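Local coordinates for hypothetical protein (Sus scrofa, PDB 3WOC) that probably acts as a prostate-derived, heparin-binding lectin of boar sperm, built on a jacalin-like beta-prism and linked by its properties to capacitation, at residues Leu81-Thr85 / Ser95-Thr100; Gly23-Ile27 / Glu61-His65; Tyr13-Ser17 / Ser49-Gly53. One frame throughout, in Å; residues are numbered along the deposited sequence.

Contact 1: Leu81-Thr85 / Ser95-Thr100; sequences LQHVT and SFGLET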
loop_
_atom_site.group_PDB
_atom_site.type_symbol
_atom_site.label_atom_id
_atom_site.label_comp_id
_atom_site.label_asym_id
_atom_site.label_seq_id
_atom_site.Cartn_x
_atom_site.Cartn_y
_atom_site.Cartn_z
ATOM N N LEU A 81 -6.440 1.927 -8.733
ATOM C CA LEU A 81 -5.446 0.899 -8.460
ATOM C C LEU A 81 -6.125 -0.466 -8.507
ATOM O O LEU A 81 -7.070 -0.723 -7.753
ATOM C CB LEU A 81 -4.791 1.134 -7.097
ATOM C CG LEU A 81 -3.742 0.128 -6.614
ATOM C CD1 LEU A 81 -2.478 0.187 -7.469
ATOM C CD2 LEU A 81 -3.421 0.376 -5.154
ATOM N N GLN A 82 -5.646 -1.321 -9.409
ATOM C CA GLN A 82 -6.240 -2.639 -9.651
ATOM C C GLN A 82 -5.553 -3.737 -8.854
ATOM O O GLN A 82 -6.200 -4.502 -8.142
ATOM C CB GLN A 82 -6.171 -3.001 -11.141
ATOM C CG GLN A 82 -7.108 -2.223 -12.054
ATOM C CD GLN A 82 -8.560 -2.636 -11.921
ATOM O OE1 GLN A 82 -8.881 -3.685 -11.355
ATOM N NE2 GLN A 82 -9.451 -1.810 -12.450
ATOM N N HIS A 83 -4.234 -3.803 -8.986
ATOM C CA HIS A 83 -3.463 -4.933 -8.498
ATOM C C HIS A 83 -2.165 -4.473 -7.847
ATOM O O HIS A 83 -1.516 -3.537 -8.315
ATOM C CB HIS A 83 -3.169 -5.888 -9.663
ATOM C CG HIS A 83 -2.246 -7.014 -9.314
ATOM N ND1 HIS A 83 -2.681 -8.172 -8.707
ATOM C CD2 HIS A 83 -0.912 -7.162 -9.495
ATOM C CE1 HIS A 83 -1.655 -8.984 -8.526
ATOM N NE2 HIS A 83 -0.570 -8.396 -8.996
ATOM N N VAL A 84 -1.808 -5.140 -6.753
ATOM C CA VAL A 84 -0.505 -4.976 -6.120
ATOM C C VAL A 84 0.047 -6.346 -5.726
ATOM O O VAL A 84 -0.656 -7.154 -5.119
ATOM C CB VAL A 84 -0.582 -3.989 -4.918
ATOM C CG1 VAL A 84 0.200 -4.480 -3.717
ATOM C CG2 VAL A 84 -0.105 -2.606 -5.335
ATOM N N THR A 85 1.286 -6.621 -6.128
ATOM C CA THR A 85 2.042 -7.750 -5.581
ATOM C C THR A 85 3.311 -7.263 -4.886
ATOM O O THR A 85 4.180 -6.642 -5.501
ATOM C CB THR A 85 2.358 -8.874 -6.615
ATOM O OG1 THR A 85 3.512 -9.614 -6.185
ATOM C CG2 THR A 85 2.643 -8.309 -7.970
ATOM N N SER A 95 -0.040 -11.385 -3.761
ATOM C CA SER A 95 -0.830 -10.693 -4.777
ATOM C C SER A 95 -2.212 -10.289 -4.275
ATOM O O SER A 95 -2.926 -11.093 -3.668
ATOM C CB SER A 95 -0.960 -11.550 -6.036
ATOM O OG SER A 95 0.272 -11.622 -6.729
ATOM N N PHE A 96 -2.571 -9.035 -4.538
ATOM C CA PHE A 96 -3.870 -8.481 -4.160
ATOM C C PHE A 96 -4.496 -7.817 -5.380
ATOM O O PHE A 96 -3.810 -7.135 -6.131
ATOM C CB PHE A 96 -3.718 -7.442 -3.039
ATOM C CG PHE A 96 -2.934 -7.927 -1.848
ATOM C CD1 PHE A 96 -3.583 -8.472 -0.749
ATOM C CD2 PHE A 96 -1.547 -7.824 -1.819
ATOM C CE1 PHE A 96 -2.862 -8.921 0.361
ATOM C CE2 PHE A 96 -0.820 -8.272 -0.719
ATOM C CZ PHE A 96 -1.476 -8.819 0.373
ATOM N N GLY A 97 -5.796 -8.024 -5.573
ATOM C CA GLY A 97 -6.535 -7.379 -6.659
ATOM C C GLY A 97 -6.423 -8.040 -8.023
ATOM O O GLY A 97 -5.709 -9.029 -8.195
ATOM N N LEU A 98 -7.132 -7.474 -8.997
ATOM C CA LEU A 98 -7.206 -8.027 -10.347
ATOM C C LEU A 98 -6.138 -7.427 -11.262
ATOM O O LEU A 98 -5.976 -6.209 -11.322
ATOM C CB LEU A 98 -8.610 -7.793 -10.927
ATOM C CG LEU A 98 -8.971 -8.272 -12.337
ATOM C CD1 LEU A 98 -9.062 -9.792 -12.413
ATOM C CD2 LEU A 98 -10.279 -7.636 -12.779
ATOM N N GLU A 99 -5.417 -8.288 -11.977
ATOM C CA GLU A 99 -4.358 -7.850 -12.886
ATOM C C GLU A 99 -4.896 -7.243 -14.175
ATOM O O GLU A 99 -5.094 -7.955 -15.166
ATOM C CB GLU A 99 -3.443 -9.019 -13.240
ATOM C CG GLU A 99 -2.381 -9.336 -12.219
ATOM C CD GLU A 99 -1.321 -10.253 -12.787
ATOM O OE1 GLU A 99 -0.607 -9.825 -13.720
ATOM O OE2 GLU A 99 -1.205 -11.399 -12.306
ATOM N N THR A 100 -5.125 -5.931 -14.166
ATOM C CA THR A 100 -5.587 -5.221 -15.362
ATOM C C THR A 100 -4.998 -3.818 -15.441
ATOM O O THR A 100 -4.869 -3.132 -14.428
ATOM C CB THR A 100 -7.130 -5.108 -15.413
ATOM O OG1 THR A 100 -7.724 -6.251 -14.788
ATOM C CG2 THR A 100 -7.616 -5.009 -16.858
#

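Contact 2: Gly23-Ile27 / Glu61-His65; sequences GITGI and ELILH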
loop_
_atom_site.group_PDB
_atom_site.type_symbol
_atom_site.label_atom_id
_atom_site.label_comp_id
_atom_site.label_asym_id
_atom_site.label_seq_id
_atom_site.Cartn_x
_atom_site.Cartn_y
_atom_site.Cartn_z
ATOM N N GLY A 23 9.099 -0.859 12.336
ATOM C CA GLY A 23 8.744 -0.765 10.928
ATOM C C GLY A 23 7.582 -1.668 10.579
ATOM O O GLY A 23 6.978 -2.286 11.460
ATOM N N ILE A 24 7.281 -1.739 9.284
ATOM C CA ILE A 24 6.137 -2.491 8.768
ATOM C C ILE A 24 6.264 -3.985 9.065
ATOM O O ILE A 24 7.273 -4.612 8.731
ATOM C CB ILE A 24 5.942 -2.249 7.244
ATOM C CG1 ILE A 24 5.727 -0.754 6.968
ATOM C CG2 ILE A 24 4.794 -3.112 6.690
ATOM C CD1 ILE A 24 5.505 -0.396 5.505
ATOM N N THR A 25 5.231 -4.531 9.699
ATOM C CA THR A 25 5.185 -5.942 10.078
ATOM C C THR A 25 4.047 -6.677 9.365
ATOM O O THR A 25 3.936 -7.903 9.443
ATOM C CB THR A 25 5.015 -6.106 11.607
ATOM O OG1 THR A 25 3.846 -5.399 12.038
ATOM C CG2 THR A 25 6.234 -5.568 12.349
ATOM N N GLY A 26 3.204 -5.918 8.673
ATOM C CA GLY A 26 2.061 -6.474 7.965
ATOM C C GLY A 26 1.379 -5.463 7.069
ATOM O O GLY A 26 1.597 -4.255 7.191
ATOM N N ILE A 27 0.539 -5.965 6.169
ATOM C CA ILE A 27 -0.157 -5.125 5.202
ATOM C C ILE A 27 -1.568 -5.666 4.955
ATOM O O ILE A 27 -1.759 -6.866 4.755
ATOM C CB ILE A 27 0.658 -5.010 3.877
ATOM C CG1 ILE A 27 0.547 -3.603 3.260
ATOM C CG2 ILE A 27 0.316 -6.144 2.914
ATOM C CD1 ILE A 27 -0.770 -3.279 2.556
ATOM N N GLU A 61 -4.594 -9.973 3.779
ATOM C CA GLU A 61 -3.396 -9.638 4.544
ATOM C C GLU A 61 -2.150 -10.406 4.119
ATOM O O GLU A 61 -2.214 -11.596 3.804
ATOM C CB GLU A 61 -3.635 -9.861 6.038
ATOM C CG GLU A 61 -4.495 -8.806 6.709
ATOM C CD GLU A 61 -4.936 -9.205 8.106
ATOM O OE1 GLU A 61 -5.993 -8.714 8.556
ATOM O OE2 GLU A 61 -4.235 -10.010 8.755
ATOM N N LEU A 62 -1.025 -9.699 4.098
ATOM C CA LEU A 62 0.287 -10.325 4.116
ATOM C C LEU A 62 0.899 -10.013 5.470
ATOM O O LEU A 62 1.123 -8.849 5.803
ATOM C CB LEU A 62 1.185 -9.807 2.987
ATOM C CG LEU A 62 2.673 -10.195 3.024
ATOM C CD1 LEU A 62 2.895 -11.694 2.814
ATOM C CD2 LEU A 62 3.477 -9.389 2.011
ATOM N N ILE A 63 1.143 -11.054 6.259
ATOM C CA ILE A 63 1.773 -10.886 7.561
ATOM C C ILE A 63 3.251 -11.237 7.444
ATOM O O ILE A 63 3.615 -12.357 7.075
ATOM C CB ILE A 63 1.065 -11.712 8.675
ATOM C CG1 ILE A 63 -0.438 -11.380 8.739
ATOM C CG2 ILE A 63 1.740 -11.494 10.032
ATOM C CD1 ILE A 63 -0.779 -9.900 8.956
ATOM N N LEU A 64 4.095 -10.254 7.739
ATOM C CA LEU A 64 5.536 -10.400 7.605
ATOM C C LEU A 64 6.138 -11.157 8.786
ATOM O O LEU A 64 5.784 -10.902 9.941
ATOM C CB LEU A 64 6.195 -9.024 7.450
ATOM C CG LEU A 64 6.494 -8.444 6.054
ATOM C CD1 LEU A 64 5.749 -9.138 4.919
ATOM C CD2 LEU A 64 6.236 -6.943 6.032
ATOM N N HIS A 65 7.035 -12.093 8.479
ATOM C CA HIS A 65 7.829 -12.783 9.492
ATOM C C HIS A 65 8.762 -11.774 10.166
ATOM O O HIS A 65 9.097 -10.752 9.563
ATOM C CB HIS A 65 8.662 -13.908 8.863
ATOM C CG HIS A 65 7.861 -14.913 8.095
ATOM N ND1 HIS A 65 6.710 -15.488 8.589
ATOM C CD2 HIS A 65 8.066 -15.468 6.877
ATOM C CE1 HIS A 65 6.230 -16.340 7.700
ATOM N NE2 HIS A 65 7.036 -16.349 6.653
#

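Contact 3: Tyr13-Ser17 / Ser49-Gly53; sequences YFITS and SEKYG. With DIO (1,4-diethylene dioxide), chain K.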
loop_
_atom_site.group_PDB
_atom_site.type_symbol
_atom_site.label_atom_id
_atom_site.label_comp_id
_atom_site.label_asym_id
_atom_site.label_seq_id
_atom_site.Cartn_x
_atom_site.Cartn_y
_atom_site.Cartn_z
ATOM N N TYR A 13 -6.641 12.525 0.116
ATOM C CA TYR A 13 -5.232 12.151 0.194
ATOM C C TYR A 13 -4.859 11.547 1.534
ATOM O O TYR A 13 -5.472 11.858 2.554
ATOM C CB TYR A 13 -4.346 13.367 -0.126
ATOM C CG TYR A 13 -4.591 13.887 -1.521
ATOM C CD1 TYR A 13 -5.561 14.858 -1.764
ATOM C CD2 TYR A 13 -3.890 13.369 -2.604
ATOM C CE1 TYR A 13 -5.810 15.309 -3.049
ATOM C CE2 TYR A 13 -4.128 13.818 -3.885
ATOM C CZ TYR A 13 -5.085 14.785 -4.101
ATOM O OH TYR A 13 -5.312 15.222 -5.378
ATOM N N PHE A 14 -3.858 10.672 1.518
ATOM C CA PHE A 14 -3.346 10.075 2.739
ATOM C C PHE A 14 -1.824 9.955 2.728
ATOM O O PHE A 14 -1.197 9.917 1.669
ATOM C CB PHE A 14 -4.002 8.709 3.008
ATOM C CG PHE A 14 -3.535 7.605 2.092
ATOM C CD1 PHE A 14 -2.441 6.806 2.436
ATOM C CD2 PHE A 14 -4.198 7.350 0.894
ATOM C CE1 PHE A 14 -2.010 5.784 1.597
ATOM C CE2 PHE A 14 -3.774 6.330 0.047
ATOM C CZ PHE A 14 -2.676 5.548 0.398
ATOM N N ILE A 15 -1.251 9.907 3.928
ATOM C CA ILE A 15 0.161 9.605 4.133
ATOM C C ILE A 15 0.294 8.802 5.427
ATOM O O ILE A 15 -0.259 9.169 6.461
ATOM C CB ILE A 15 1.065 10.895 4.136
ATOM C CG1 ILE A 15 2.504 10.588 4.584
ATOM C CG2 ILE A 15 0.476 11.995 5.019
ATOM C CD1 ILE A 15 3.471 10.255 3.463
ATOM N N THR A 16 0.992 7.678 5.346
ATOM C CA THR A 16 1.316 6.891 6.530
ATOM C C THR A 16 2.774 6.455 6.457
ATOM O O THR A 16 3.279 6.121 5.382
ATOM C CB THR A 16 0.350 5.687 6.739
ATOM O OG1 THR A 16 0.802 4.881 7.833
ATOM C CG2 THR A 16 0.240 4.824 5.496
ATOM N N SER A 17 3.449 6.492 7.603
ATOM C CA SER A 17 4.878 6.200 7.664
ATOM C C SER A 17 5.285 5.686 9.040
ATOM O O SER A 17 4.564 5.883 10.022
ATOM C CB SER A 17 5.690 7.447 7.307
ATOM O OG SER A 17 6.986 7.094 6.865
ATOM N N SER A 49 -2.530 0.655 11.312
ATOM C CA SER A 49 -2.764 2.074 11.056
ATOM C C SER A 49 -4.249 2.389 10.858
ATOM O O SER A 49 -5.101 1.503 10.913
ATOM C CB SER A 49 -1.971 2.526 9.826
ATOM O OG SER A 49 -2.480 1.936 8.640
ATOM N N GLU A 50 -4.540 3.669 10.640
ATOM C CA GLU A 50 -5.840 4.122 10.166
ATOM C C GLU A 50 -6.121 3.520 8.782
ATOM O O GLU A 50 -5.195 3.250 8.012
ATOM C CB GLU A 50 -5.838 5.651 10.090
ATOM C CG GLU A 50 -7.150 6.301 9.664
ATOM C CD GLU A 50 -6.988 7.774 9.318
ATOM O OE1 GLU A 50 -7.769 8.276 8.477
ATOM O OE2 GLU A 50 -6.080 8.429 9.880
ATOM N N LYS A 51 -7.400 3.300 8.483
ATOM C CA LYS A 51 -7.826 2.828 7.168
ATOM C C LYS A 51 -7.680 3.952 6.153
ATOM O O LYS A 51 -8.197 5.053 6.356
ATOM C CB LYS A 51 -9.283 2.368 7.212
ATOM C CG LYS A 51 -9.789 1.734 5.918
ATOM C CD LYS A 51 -9.867 0.216 6.019
ATOM C CE LYS A 51 -11.066 -0.231 6.855
ATOM N NZ LYS A 51 -12.363 0.241 6.293
ATOM N N TYR A 52 -6.976 3.672 5.062
ATOM C CA TYR A 52 -6.762 4.674 4.027
ATOM C C TYR A 52 -7.397 4.299 2.696
ATOM O O TYR A 52 -6.846 3.512 1.929
ATOM C CB TYR A 52 -5.270 4.992 3.872
ATOM C CG TYR A 52 -4.679 5.653 5.099
ATOM C CD1 TYR A 52 -5.158 6.882 5.549
ATOM C CD2 TYR A 52 -3.648 5.046 5.815
ATOM C CE1 TYR A 52 -4.625 7.491 6.670
ATOM C CE2 TYR A 52 -3.111 5.648 6.945
ATOM C CZ TYR A 52 -3.604 6.872 7.364
ATOM O OH TYR A 52 -3.082 7.482 8.478
ATOM N N GLY A 53 -8.566 4.878 2.442
ATOM C CA GLY A 53 -9.284 4.693 1.188
ATOM C C GLY A 53 -10.781 4.699 1.403
ATOM O O GLY A 53 -11.279 5.316 2.346
HETATM C C1 DIO K . -1.826 5.476 12.370
HETATM C C2 DIO K . -2.181 7.762 11.754
HETATM C "C1'" DIO K . -0.572 5.422 11.496
HETATM C "C2'" DIO K . -0.880 7.719 10.951
HETATM O O1 DIO K . -2.743 6.448 11.857
HETATM O "O1'" DIO K . -0.657 6.396 10.453
#

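Contact 1: Leu81-Thr85 / Ser95-Thr100
Val84 and Phe96 form a hydrogen-bonded pair of an antiparallel beta hairpin, made of strands 81-88 and 93-97 in one sheet of the beta-prism. Two backbone bonds close the pair: Val84 N gives to Phe96 O at 2.9 Å, and Phe96 N to Val84 O at 2.7 Å. A side chain adds a third bond beside the two backbone ones. His83 ND1 donates to Gly97 O at 3.2 Å with an almost straight N-H...O angle of 169°. The carbonyl oxygen lies near the ring plane, yet the nitrogen stands well above the plane of the carbonyl. With CG anti to the backbone N (chi1 173°), the imidazole is carried to the partner strand, where CE1 also meets Ser95 CB. Histidine suits the place because one flat ring offers both an N-H in its plane and a face for packing.

Weaker CA-H...O contacts flank these bonds. Gln82 O approaches Gly97 CA to 3.3 Å; a glycine accepts both that close carbonyl and its own positive phi of 82°. Nearby, Gln82 and His83 together face Arg76 of strand 70-77, a classic beta bulge.

Side-chain packing divides between the sheet's two faces. On one, Val84 CG1 lies 4.2 Å from Phe96 CD2, and the phenyl ring continues inward to Ile27, Val29 and Leu62. On the other, Thr85 CB rests 3.5 Å from Ser95 OG, small polar residues fitting this more open side. Past the strand, Glu99 runs alongside His83 and sets its CG almost centrally over the imidazole, 3.6 Å from the centroid, a CH-pi contact.

Contact 2: Gly23-Ile27 / Glu61-His65
Leu62 O is met by two groups of the facing strand: Ile27 N makes a hydrogen bond of 3.0 Å, and Gly26 CA adds a CA-H...O contact at 3.3 Å. Ile27 O is met in the same double fashion, by Leu62 N at 3.0 Å and by Glu61 CA at 3.2 Å. Ile27 and Leu62 are thus the hydrogen-bonded pair of an antiparallel ladder in the beta-prism. One step along, Gly26 faces Ile63 in a non-hydrogen-bonded pair; glycine suits the place because a CB there would come tight against Ile63 CD1. The third bond, Leu64 N to Thr25 O at 2.9 Å, lies just past the end of strand 61-63, and its donor stands above the carbonyl plane.

Branched and bulky apolar residues fill the buried side. Ile27 CG2, placed between the backbone N and the carbonyl carbon by chi1 of -143°, reaches Leu62 CB at 3.8 Å. Leu64 slants across Ile24, its CD2 touching Ile24 CG2 at 4.1 Å. Polar ends find partners elsewhere: Thr25 OG1 bonds to Gly45 O and Arg43 NE, and Glu61 OE1 forms a salt bridge with Arg28.

Strand 58-63 is an outermost strand of its four-stranded sheet, and strand 24-31 lies between it and strand 37-44. Ile27 and Leu62 pack on Phe96 and Leu86 of strands 93-97 and 81-88 in the next sheet.

Contact 3: Tyr13-Ser17 / Ser49-Gly53
The hydroxyls of Thr16 and Tyr52, whose side chains touch, both lie near one oxygen of a small organic molecule at a junction of two sheets of the beta-prism. Tyr52 OH makes a weak hydrogen bond of 3.3 Å to O1' of 1,4-diethylene dioxide, which approaches at the edge of the tyrosine ring. Thr16 OG1 lies 3.4 Å from the same O1', though it also bonds with Tyr44 OH. Ser49 CB touches the ring carbon C1' at 3.6 Å. The molecule probably came from the crystallisation liquor, and lies against Thr16, Ser49 and Tyr52. Tyr52 OH is held as well by the amino nitrogen of Gly1, so the tyrosine suits the place by joining a buried ring to a polar tip.

Beneath the hydroxyls the contact is apolar. Strand 12-17 sends Phe14 and Thr16 toward strand 47-53 of the facing sheet, and Tyr52 touches both. The planes of the Phe14 and Tyr52 rings are nearly parallel, 12° apart, but so far slid that they barely overlap, with centroids 5.1 Å apart. What lies over the phenylalanine face is instead Tyr52 CB, 3.8 Å from the centroid in a CH-pi contact. Phe14 reaches this place with CG between its backbone N and carbonyl carbon (chi1 73°), and it also packs on Phe122 and Ile40.

Threonine gives Tyr52 a slim methyl flank while its hydroxyl serves the polar edge. Thr16 CB presses on the far part of the tyrosine ring, meeting Tyr52 CE2 at 3.5 Å, and Phe14 CB meets Tyr52 CD1 at 3.3 Å.

In the fold
The chain meets the six segments in the order 13-17, 23-27, 49-53, 61-65, 81-85, 95-100, so contacts 3 and 2 interleave and both close before contact 1 opens. Contact 1 is a hairpin within one sheet of the prism and contact 2 a strand pair within another; contact 3 joins that second sheet to the third, which holds strand 12-17. The centres of contacts 1 and 2 lie about 18 Å apart. Those of contacts 2 and 3 are separated by about 16 Å. Contacts 1 and 3 sit on opposite sides of the chain's centre. Contacts 1 and 2 touch through the Phe96 ring, whose CZ lies 4.1 Å from Ile27 CG2. The three sheets enclose a common apolar core, as in jacalin-like lectins.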